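Local atomic coordinates of glucose dehydrogenase (Serratia sp. FS14, PDB entry 7CDY), a protein that belongs to the glucose/sorbosone dehydrogenase family, whose members have a beta-propeller fold, and carries a bound calcium ion. Residues A[214-219]-A[263-268]; A[190-195]-A[208-213]; A[257-262]-A[303-308]. One frame throughout, in Å; residues are numbered along the deposited sequence.

Interaction 1: residues A[214-219]-A[263-268]; sequences GGDELN and VSPGLS. With CA (calcium ion), chain D.
Gly214 and Ser264 are where the two backbones come closest, CA to CA 4.6 Å, and from there 214-219 runs off into strand 216-219 while 263-268 turns into strand 267-273. No backbone hydrogen bond joins the two segments; a side chain does the work. Just before Asp216, Gly214 and Gly215 have positive phi angles, and Gly215 forms a G1 beta bulge with Asp216 opposite Trp261 on the neighbouring strand. Asp216 holds CG beside its own backbone N (chi1 -71°), which carries the carboxylate into the turn made by 264-267. Its two oxygens share the task. Ser264 OG donates to Asp216 OD1 at 2.9 Å, coming from well above one face of the carboxylate, and Gly211 N supplies that oxygen with a second bond. OD2 takes two successive amides of the turn: Gly266 N at 2.9 Å, almost in line with the C-O bond, and Leu267 N at 3.1 Å from the face opposite to Ser264 OG. On the same side as its own N, Leu267 lays CD1 against Asp216 CB at 3.7 Å, while the Pro265 ring comes in alongside OD2 with its CD. The next residue, Glu217, points away and serves calcium instead, binding it with both OE1 (2.5 Å) and OE2 (2.4 Å); four waters and Tyr227 O complete the site. Asn219 steadies that carboxylate, its ND2 giving Glu217 OE1 a nearly straight bond of 3.1 Å, while its OD1 accepts from one of the calcium waters. Four donors around a buried carboxylate would probably stabilise Asp216 as the anion, and they tie the strand that carries Glu217, one of the calcium ligands, to the turn leading into the next propeller blade.

Interaction 2: residues A[190-195]-A[208-213]; sequences HRNPQG and HEHGPR
Arg191, His210 and His208 bury the most surface here, and each grips the other segment differently. Arg191 stretches out along 210-212: CG lies opposite its backbone N (chi1 -173°), and the extended chain brings NH1 to His210 O at 3.1 Å, above that carbonyl's plane. One guanidinium face rests on the Gly211-Pro212 peptide. The Arg191 backbone is held as well, since its N donates to Glu209 OE1 at 2.9 Å, while Glu209 OE2 accepts a hydrogen bond from His190 ND1 in the plane of that ring, whose NE2 bonds Ser187 OG. His210 puts its ring edge to Gln194, NE2 donating to OE1 at 2.7 Å with amide and ring planes 77° apart, and its own N reaches Asn192 O at 3.1 Å. His208 folds its ring back over Gly195, whose CA sits 3.5 Å from the ring centroid in a CH-pi contact, 15° off the normal; NE2 is anchored on Gly269 O, and a water bridges ND1 to Gln194 N. His208 N donates to Gly195 O at 3.0 Å. Gln194 and Gly195 together face His208 as a classic beta bulge in an antiparallel hairpin, the pair of strands that begins this four-stranded blade of the beta-propeller.

Interaction 3: residues A[257-262]-A[303-308]; sequences PLHYWR and DKVVAE
His259 and Val305 bring their CA atoms within 7.2 Å, but the axes of 259-261 and 304-308 pass 9.6 Å apart at an angle of 52°, too far for backbone pairing, and side chains and water fill the distance. One direct hydrogen bond crosses, from Trp261 to Glu308. The indole NE1 donates to Glu308 OE1 at 2.9 Å in a nearly straight bond that lies close to the ring plane, whereas the carboxylate is turned 75° from the indole and is met from above its own plane. Glu308 gets there by staying fully extended, with CG opposite the backbone N (chi1 173°), and its OE1 also forms a salt bridge with Arg310. Both strands lie at the outer edges of their sheets, 259-261 closing one four-stranded blade and 304-311 the next, so the contact bridges neighbouring propeller blades at the protein surface. Between Trp261 and Val305 stands the His259 imidazole. Val305 CG1 lies over one face of it, 4.0 Å from the centroid, as a CH-pi contact, and His259 CD2 in turn rests on a face of the indole. Water joins the imidazole to the acid: one molecule sits 2.8 Å from His259 NE2 and donates to Glu308 OE2 at 2.6 Å. A second donates to both Glu308 OE2 and Tyr260 O, lies over the same indole face as His259 CD2, and takes a weak bond from His259 NE2. At the other end Leu258, bulged together with His259 opposite Leu218, reaches across with both methyls. CD2 meets Val305 CG2 at 4.3 Å, while CD1 presses tightly on the carbonyl oxygen of Asp303, 3.0 Å away, and both Leu258 and Asp303 touch Trp206.

Interactions 1 and 2 are nearly one unit, their centres 6 Å apart: Glu217 O probably accepts from Glu209 N at 2.9 Å, so strand 205-210 pairs with strand 216-219. Strand 216-219 pairs on its other side with 259-261 of interaction 3, centred about 10 Å from interaction 1, where Leu218 N lies 2.8 Å from His259 O. Interactions 2 and 3 do not touch. While interaction 2 stays within one blade, 1 and 3 fasten it to the next. Calcium is bound directly in interaction 1; the side chains of Glu209 and Leu258 come to about 5 and 10 Å from it.

Interaction 1: residues A[214-219]-A[263-268]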
loop_
_atom_site.group_PDB
_atom_site.type_symbol
_atom_site.label_atom_id
_atom_site.label_comp_id
_atom_site.label_asym_id
_atom_site.label_seq_id
_atom_site.Cartn_x
_atom_site.Cartn_y
_atom_site.Cartn_z
ATOM N N GLY A 214 -14.108 2.019 12.866
ATOM C CA GLY A 214 -13.160 1.563 13.855
ATOM C C GLY A 214 -12.409 0.316 13.417
ATOM O O GLY A 214 -12.760 -0.373 12.452
ATOM N N GLY A 215 -11.341 0.033 14.157
ATOM C CA GLY A 215 -10.634 -1.226 14.020
ATOM C C GLY A 215 -9.549 -1.302 12.964
ATOM O O GLY A 215 -9.275 -2.401 12.460
ATOM N N ASP A 216 -8.890 -0.193 12.632
ATOM C CA ASP A 216 -7.714 -0.275 11.769
ATOM C C ASP A 216 -6.666 -1.162 12.437
ATOM O O ASP A 216 -6.592 -1.244 13.668
ATOM C CB ASP A 216 -7.107 1.120 11.555
ATOM C CG ASP A 216 -7.956 2.039 10.668
ATOM O OD1 ASP A 216 -9.078 1.679 10.254
ATOM O OD2 ASP A 216 -7.468 3.162 10.394
ATOM N N GLU A 217 -5.848 -1.834 11.623
ATOM C CA GLU A 217 -4.958 -2.880 12.119
ATOM C C GLU A 217 -3.590 -2.820 11.465
ATOM O O GLU A 217 -3.460 -2.525 10.273
ATOM C CB GLU A 217 -5.430 -4.289 11.737
ATOM C CG GLU A 217 -6.756 -4.691 12.267
ATOM C CD GLU A 217 -7.111 -6.111 11.867
ATOM O OE1 GLU A 217 -6.447 -6.725 10.987
ATOM O OE2 GLU A 217 -8.060 -6.629 12.445
ATOM N N LEU A 218 -2.585 -3.205 12.251
ATOM C CA LEU A 218 -1.241 -3.520 11.779
ATOM C C LEU A 218 -0.996 -5.008 12.009
ATOM O O LEU A 218 -1.217 -5.502 13.120
ATOM C CB LEU A 218 -0.229 -2.699 12.582
ATOM C CG LEU A 218 1.264 -2.938 12.362
ATOM C CD1 LEU A 218 1.679 -2.472 10.984
ATOM C CD2 LEU A 218 2.069 -2.207 13.419
ATOM N N ASN A 219 -0.565 -5.726 10.964
ATOM C CA ASN A 219 -0.355 -7.173 10.995
ATOM C C ASN A 219 1.046 -7.528 10.510
ATOM O O ASN A 219 1.657 -6.796 9.728
ATOM C CB ASN A 219 -1.359 -7.886 10.074
ATOM C CG ASN A 219 -2.796 -7.757 10.557
ATOM O OD1 ASN A 219 -3.141 -8.279 11.613
ATOM N ND2 ASN A 219 -3.649 -7.105 9.775
ATOM N N VAL A 263 -10.519 3.407 17.431
ATOM C CA VAL A 263 -10.973 4.556 16.660
ATOM C C VAL A 263 -10.035 4.695 15.466
ATOM O O VAL A 263 -8.819 4.844 15.640
ATOM C CB VAL A 263 -11.006 5.835 17.517
ATOM C CG1 VAL A 263 -11.536 7.015 16.699
ATOM C CG2 VAL A 263 -11.864 5.614 18.779
ATOM N N SER A 264 -10.583 4.592 14.261
ATOM C CA SER A 264 -9.744 4.504 13.051
ATOM C C SER A 264 -9.077 5.821 12.690
ATOM O O SER A 264 -9.773 6.804 12.421
ATOM C CB SER A 264 -10.571 4.069 11.860
ATOM O OG SER A 264 -11.077 2.762 12.028
ATOM N N PRO A 265 -7.746 5.878 12.613
ATOM C CA PRO A 265 -7.110 7.062 12.015
ATOM C C PRO A 265 -7.234 7.110 10.503
ATOM O O PRO A 265 -7.054 8.193 9.924
ATOM C CB PRO A 265 -5.638 6.932 12.440
ATOM C CG PRO A 265 -5.618 5.881 13.538
ATOM C CD PRO A 265 -6.747 4.956 13.182
ATOM N N GLY A 266 -7.533 5.976 9.853
ATOM C CA GLY A 266 -7.506 5.880 8.408
ATOM C C GLY A 266 -6.100 5.608 7.907
ATOM O O GLY A 266 -5.547 6.413 7.155
ATOM N N LEU A 267 -5.517 4.473 8.300
ATOM C CA LEU A 267 -4.108 4.205 8.024
ATOM C C LEU A 267 -3.835 4.135 6.528
ATOM O O LEU A 267 -4.536 3.443 5.785
ATOM C CB LEU A 267 -3.697 2.876 8.651
ATOM C CG LEU A 267 -4.037 2.632 10.120
ATOM C CD1 LEU A 267 -3.547 1.251 10.519
ATOM C CD2 LEU A 267 -3.460 3.712 11.037
ATOM N N SER A 268 -2.779 4.821 6.096
ATOM C CA SER A 268 -2.412 4.845 4.685
ATOM C C SER A 268 -0.933 5.151 4.566
ATOM O O SER A 268 -0.464 6.169 5.086
ATOM C CB SER A 268 -3.222 5.918 3.959
ATOM O OG SER A 268 -3.038 5.831 2.560
HETATM CA CA CA D . -7.841 -8.730 11.238
HETATM O O HOH W 1 -5.661 -9.431 12.134
HETATM O O HOH W 2 -10.146 -8.266 10.728
HETATM O O HOH W 3 -7.578 -8.574 8.841
HETATM O O HOH W 4 -8.771 -9.619 13.224
#

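Interaction 2: residues A[190-195]-A[208-213]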
loop_
_atom_site.group_PDB
_atom_site.type_symbol
_atom_site.label_atom_id
_atom_site.label_comp_id
_atom_site.label_asym_id
_atom_site.label_seq_id
_atom_site.Cartn_x
_atom_site.Cartn_y
_atom_site.Cartn_z
ATOM N N HIS A 190 -8.083 -10.305 4.889
ATOM C CA HIS A 190 -7.753 -8.890 4.963
ATOM C C HIS A 190 -8.915 -8.060 4.424
ATOM O O HIS A 190 -9.688 -8.520 3.580
ATOM C CB HIS A 190 -6.481 -8.615 4.148
ATOM C CG HIS A 190 -5.292 -9.390 4.622
ATOM N ND1 HIS A 190 -4.661 -9.122 5.818
ATOM C CD2 HIS A 190 -4.637 -10.450 4.083
ATOM C CE1 HIS A 190 -3.655 -9.968 5.987
ATOM N NE2 HIS A 190 -3.623 -10.784 4.950
ATOM N N ARG A 191 -9.048 -6.832 4.944
ATOM C CA ARG A 191 -10.138 -5.955 4.522
ATOM C C ARG A 191 -9.731 -5.008 3.389
ATOM O O ARG A 191 -10.067 -5.257 2.227
ATOM C CB ARG A 191 -10.731 -5.191 5.708
ATOM C CG ARG A 191 -11.966 -4.394 5.347
ATOM C CD ARG A 191 -12.547 -3.717 6.586
ATOM N NE ARG A 191 -13.653 -2.830 6.238
ATOM C CZ ARG A 191 -13.489 -1.601 5.768
ATOM N NH1 ARG A 191 -12.268 -1.100 5.647
ATOM N NH2 ARG A 191 -14.544 -0.870 5.450
ATOM N N ASN A 192 -9.044 -3.906 3.696
ATOM C CA ASN A 192 -8.540 -3.000 2.667
ATOM C C ASN A 192 -7.157 -2.515 3.054
ATOM O O ASN A 192 -7.007 -1.506 3.759
ATOM C CB ASN A 192 -9.462 -1.811 2.414
ATOM C CG ASN A 192 -9.059 -1.070 1.170
ATOM O OD1 ASN A 192 -8.546 -1.679 0.233
ATOM N ND2 ASN A 192 -9.274 0.240 1.150
ATOM N N PRO A 193 -6.114 -3.216 2.607
ATOM C CA PRO A 193 -4.740 -2.889 3.031
ATOM C C PRO A 193 -4.170 -1.734 2.225
ATOM O O PRO A 193 -4.029 -1.826 1.001
ATOM C CB PRO A 193 -3.965 -4.186 2.766
ATOM C CG PRO A 193 -4.764 -4.898 1.694
ATOM C CD PRO A 193 -6.199 -4.470 1.834
ATOM N N GLN A 194 -3.800 -0.658 2.923
ATOM C CA GLN A 194 -3.128 0.469 2.292
ATOM C C GLN A 194 -1.747 0.714 2.898
ATOM O O GLN A 194 -1.181 1.804 2.743
ATOM C CB GLN A 194 -4.014 1.717 2.258
ATOM C CG GLN A 194 -5.220 1.539 1.311
ATOM C CD GLN A 194 -6.069 2.786 1.142
ATOM O OE1 GLN A 194 -6.089 3.661 2.001
ATOM N NE2 GLN A 194 -6.773 2.867 0.016
ATOM N N GLY A 195 -1.160 -0.308 3.525
ATOM C CA GLY A 195 0.220 -0.243 3.960
ATOM C C GLY A 195 0.891 -1.586 3.768
ATOM O O GLY A 195 0.302 -2.618 4.109
ATOM N N HIS A 208 -0.645 -3.079 6.906
ATOM C CA HIS A 208 -1.721 -2.472 7.683
ATOM C C HIS A 208 -2.965 -2.312 6.819
ATOM O O HIS A 208 -2.899 -2.349 5.585
ATOM C CB HIS A 208 -1.296 -1.216 8.476
ATOM C CG HIS A 208 -1.006 -0.005 7.644
ATOM N ND1 HIS A 208 -1.917 0.540 6.764
ATOM C CD2 HIS A 208 0.070 0.819 7.633
ATOM C CE1 HIS A 208 -1.398 1.631 6.223
ATOM N NE2 HIS A 208 -0.196 1.826 6.737
ATOM N N GLU A 209 -4.112 -2.152 7.479
ATOM C CA GLU A 209 -5.369 -2.116 6.743
ATOM C C GLU A 209 -6.403 -1.317 7.517
ATOM O O GLU A 209 -6.365 -1.233 8.746
ATOM C CB GLU A 209 -5.908 -3.526 6.452
ATOM C CG GLU A 209 -6.061 -4.403 7.687
ATOM C CD GLU A 209 -6.445 -5.817 7.310
ATOM O OE1 GLU A 209 -7.633 -6.176 7.414
ATOM O OE2 GLU A 209 -5.559 -6.577 6.858
ATOM N N HIS A 210 -7.359 -0.781 6.768
ATOM C CA HIS A 210 -8.503 -0.082 7.334
ATOM C C HIS A 210 -9.478 -1.075 7.938
ATOM O O HIS A 210 -9.801 -2.105 7.324
ATOM C CB HIS A 210 -9.257 0.655 6.226
ATOM C CG HIS A 210 -8.494 1.787 5.621
ATOM N ND1 HIS A 210 -8.552 3.067 6.126
ATOM C CD2 HIS A 210 -7.665 1.837 4.551
ATOM C CE1 HIS A 210 -7.779 3.857 5.397
ATOM N NE2 HIS A 210 -7.227 3.135 4.438
ATOM N N GLY A 211 -9.964 -0.755 9.133
ATOM C CA GLY A 211 -11.189 -1.338 9.616
ATOM C C GLY A 211 -12.368 -0.597 9.053
ATOM O O GLY A 211 -12.225 0.368 8.296
ATOM N N PRO A 212 -13.567 -1.053 9.406
ATOM C CA PRO A 212 -14.783 -0.348 8.976
ATOM C C PRO A 212 -15.010 0.888 9.840
ATOM O O PRO A 212 -14.209 1.827 9.777
ATOM C CB PRO A 212 -15.880 -1.415 9.137
ATOM C CG PRO A 212 -15.385 -2.288 10.260
ATOM C CD PRO A 212 -13.857 -2.281 10.169
ATOM N N ARG A 213 -16.060 0.921 10.658
ATOM C CA ARG A 213 -16.185 2.005 11.631
ATOM C C ARG A 213 -15.368 1.593 12.848
ATOM O O ARG A 213 -15.844 0.885 13.742
ATOM C CB ARG A 213 -17.647 2.275 11.972
ATOM C CG ARG A 213 -17.843 3.393 12.987
ATOM C CD ARG A 213 -19.303 3.808 13.043
ATOM N NE ARG A 213 -19.597 4.606 14.226
ATOM C CZ ARG A 213 -20.808 5.066 14.519
ATOM N NH1 ARG A 213 -20.998 5.785 15.617
ATOM N NH2 ARG A 213 -21.829 4.804 13.713
HETATM O O HOH W 5 -4.401 0.590 5.482
#

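Interaction 3: residues A[257-262]-A[303-308]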
loop_
_atom_site.group_PDB
_atom_site.type_symbol
_atom_site.label_atom_id
_atom_site.label_comp_id
_atom_site.label_asym_id
_atom_site.label_seq_id
_atom_site.Cartn_x
_atom_site.Cartn_y
_atom_site.Cartn_z
ATOM N N PRO A 257 -4.193 -8.906 15.126
ATOM C CA PRO A 257 -3.249 -7.872 14.692
ATOM C C PRO A 257 -2.133 -7.697 15.707
ATOM O O PRO A 257 -2.267 -8.031 16.888
ATOM C CB PRO A 257 -4.117 -6.611 14.582
ATOM C CG PRO A 257 -5.306 -6.882 15.410
ATOM C CD PRO A 257 -5.535 -8.369 15.404
ATOM N N LEU A 258 -0.996 -7.220 15.218
ATOM C CA LEU A 258 0.084 -6.806 16.099
ATOM C C LEU A 258 -0.340 -5.602 16.927
ATOM O O LEU A 258 -0.012 -5.495 18.118
ATOM C CB LEU A 258 1.303 -6.473 15.240
ATOM C CG LEU A 258 2.499 -5.891 15.978
ATOM C CD1 LEU A 258 3.001 -6.935 16.951
ATOM C CD2 LEU A 258 3.577 -5.497 14.988
ATOM N N HIS A 259 -1.088 -4.694 16.311
ATOM C CA HIS A 259 -1.540 -3.474 16.943
ATOM C C HIS A 259 -2.828 -3.070 16.251
ATOM O O HIS A 259 -3.003 -3.318 15.054
ATOM C CB HIS A 259 -0.478 -2.388 16.756
ATOM C CG HIS A 259 -0.579 -1.268 17.733
ATOM N ND1 HIS A 259 -0.190 -1.393 19.049
ATOM C CD2 HIS A 259 -1.043 -0.005 17.590
ATOM C CE1 HIS A 259 -0.403 -0.248 19.673
ATOM N NE2 HIS A 259 -0.916 0.611 18.810
ATOM N N TYR A 260 -3.738 -2.458 17.000
ATOM C CA TYR A 260 -5.015 -2.061 16.424
ATOM C C TYR A 260 -5.464 -0.732 17.009
ATOM O O TYR A 260 -5.006 -0.312 18.074
ATOM C CB TYR A 260 -6.101 -3.136 16.610
ATOM C CG TYR A 260 -6.347 -3.536 18.049
ATOM C CD1 TYR A 260 -7.259 -2.849 18.848
ATOM C CD2 TYR A 260 -5.651 -4.595 18.614
ATOM C CE1 TYR A 260 -7.470 -3.217 20.158
ATOM C CE2 TYR A 260 -5.861 -4.971 19.923
ATOM C CZ TYR A 260 -6.763 -4.277 20.690
ATOM O OH TYR A 260 -6.968 -4.648 22.000
ATOM N N TRP A 261 -6.385 -0.085 16.301
ATOM C CA TRP A 261 -6.932 1.208 16.694
ATOM C C TRP A 261 -8.447 1.086 16.736
ATOM O O TRP A 261 -9.101 1.010 15.689
ATOM C CB TRP A 261 -6.547 2.276 15.675
ATOM C CG TRP A 261 -5.121 2.728 15.680
ATOM C CD1 TRP A 261 -4.631 3.888 16.219
ATOM C CD2 TRP A 261 -4.002 2.063 15.074
ATOM N NE1 TRP A 261 -3.283 3.974 15.998
ATOM C CE2 TRP A 261 -2.869 2.872 15.296
ATOM C CE3 TRP A 261 -3.844 0.869 14.359
ATOM C CZ2 TRP A 261 -1.601 2.519 14.837
ATOM C CZ3 TRP A 261 -2.576 0.519 13.913
ATOM C CH2 TRP A 261 -1.476 1.344 14.150
ATOM N N ARG A 262 -9.016 1.107 17.942
ATOM C CA ARG A 262 -10.469 1.037 18.049
ATOM C C ARG A 262 -11.150 2.236 17.402
ATOM O O ARG A 262 -12.241 2.101 16.838
ATOM C CB ARG A 262 -10.883 0.872 19.509
ATOM C CG ARG A 262 -10.559 -0.511 20.034
ATOM C CD ARG A 262 -10.969 -0.646 21.502
ATOM N NE ARG A 262 -10.721 -1.984 22.030
ATOM C CZ ARG A 262 -11.527 -3.020 21.819
ATOM N NH1 ARG A 262 -11.231 -4.197 22.349
ATOM N NH2 ARG A 262 -12.624 -2.878 21.084
ATOM N N ASP A 303 9.557 -7.015 17.325
ATOM C CA ASP A 303 8.215 -7.078 16.767
ATOM C C ASP A 303 7.163 -6.469 17.686
ATOM O O ASP A 303 5.971 -6.649 17.441
ATOM C CB ASP A 303 7.845 -8.525 16.416
ATOM C CG ASP A 303 8.509 -9.012 15.135
ATOM O OD1 ASP A 303 9.236 -8.231 14.493
ATOM O OD2 ASP A 303 8.301 -10.199 14.784
ATOM N N LYS A 304 7.571 -5.748 18.727
ATOM C CA LYS A 304 6.640 -5.161 19.682
ATOM C C LYS A 304 6.503 -3.665 19.436
ATOM O O LYS A 304 7.496 -2.958 19.239
ATOM C CB LYS A 304 7.120 -5.389 21.116
ATOM N N VAL A 305 5.266 -3.184 19.462
ATOM C CA VAL A 305 4.992 -1.752 19.445
ATOM C C VAL A 305 4.982 -1.269 20.889
ATOM O O VAL A 305 4.165 -1.731 21.693
ATOM C CB VAL A 305 3.651 -1.454 18.763
ATOM C CG1 VAL A 305 3.298 0.014 18.901
ATOM C CG2 VAL A 305 3.683 -1.874 17.300
ATOM N N VAL A 306 5.887 -0.352 21.227
ATOM C CA VAL A 306 6.022 0.107 22.610
ATOM C C VAL A 306 5.543 1.532 22.849
ATOM O O VAL A 306 5.392 1.923 24.020
ATOM C CB VAL A 306 7.448 -0.091 23.164
ATOM C CG1 VAL A 306 7.858 -1.552 23.067
ATOM C CG2 VAL A 306 8.423 0.795 22.434
ATOM N N ALA A 307 5.322 2.328 21.805
ATOM C CA ALA A 307 4.786 3.669 21.989
ATOM C C ALA A 307 4.197 4.140 20.669
ATOM O O ALA A 307 4.633 3.712 19.592
ATOM C CB ALA A 307 5.865 4.649 22.454
ATOM N N GLU A 308 3.197 5.018 20.770
ATOM C CA GLU A 308 2.544 5.640 19.621
ATOM C C GLU A 308 2.591 7.154 19.791
ATOM O O GLU A 308 2.072 7.687 20.783
ATOM C CB GLU A 308 1.093 5.167 19.471
ATOM C CG GLU A 308 0.342 5.933 18.390
ATOM C CD GLU A 308 -1.089 5.462 18.190
ATOM O OE1 GLU A 308 -1.791 6.080 17.361
ATOM O OE2 GLU A 308 -1.520 4.507 18.865
HETATM O O HOH W 6 -3.258 2.052 18.806
HETATM O O HOH W 7 -0.760 2.752 20.677
#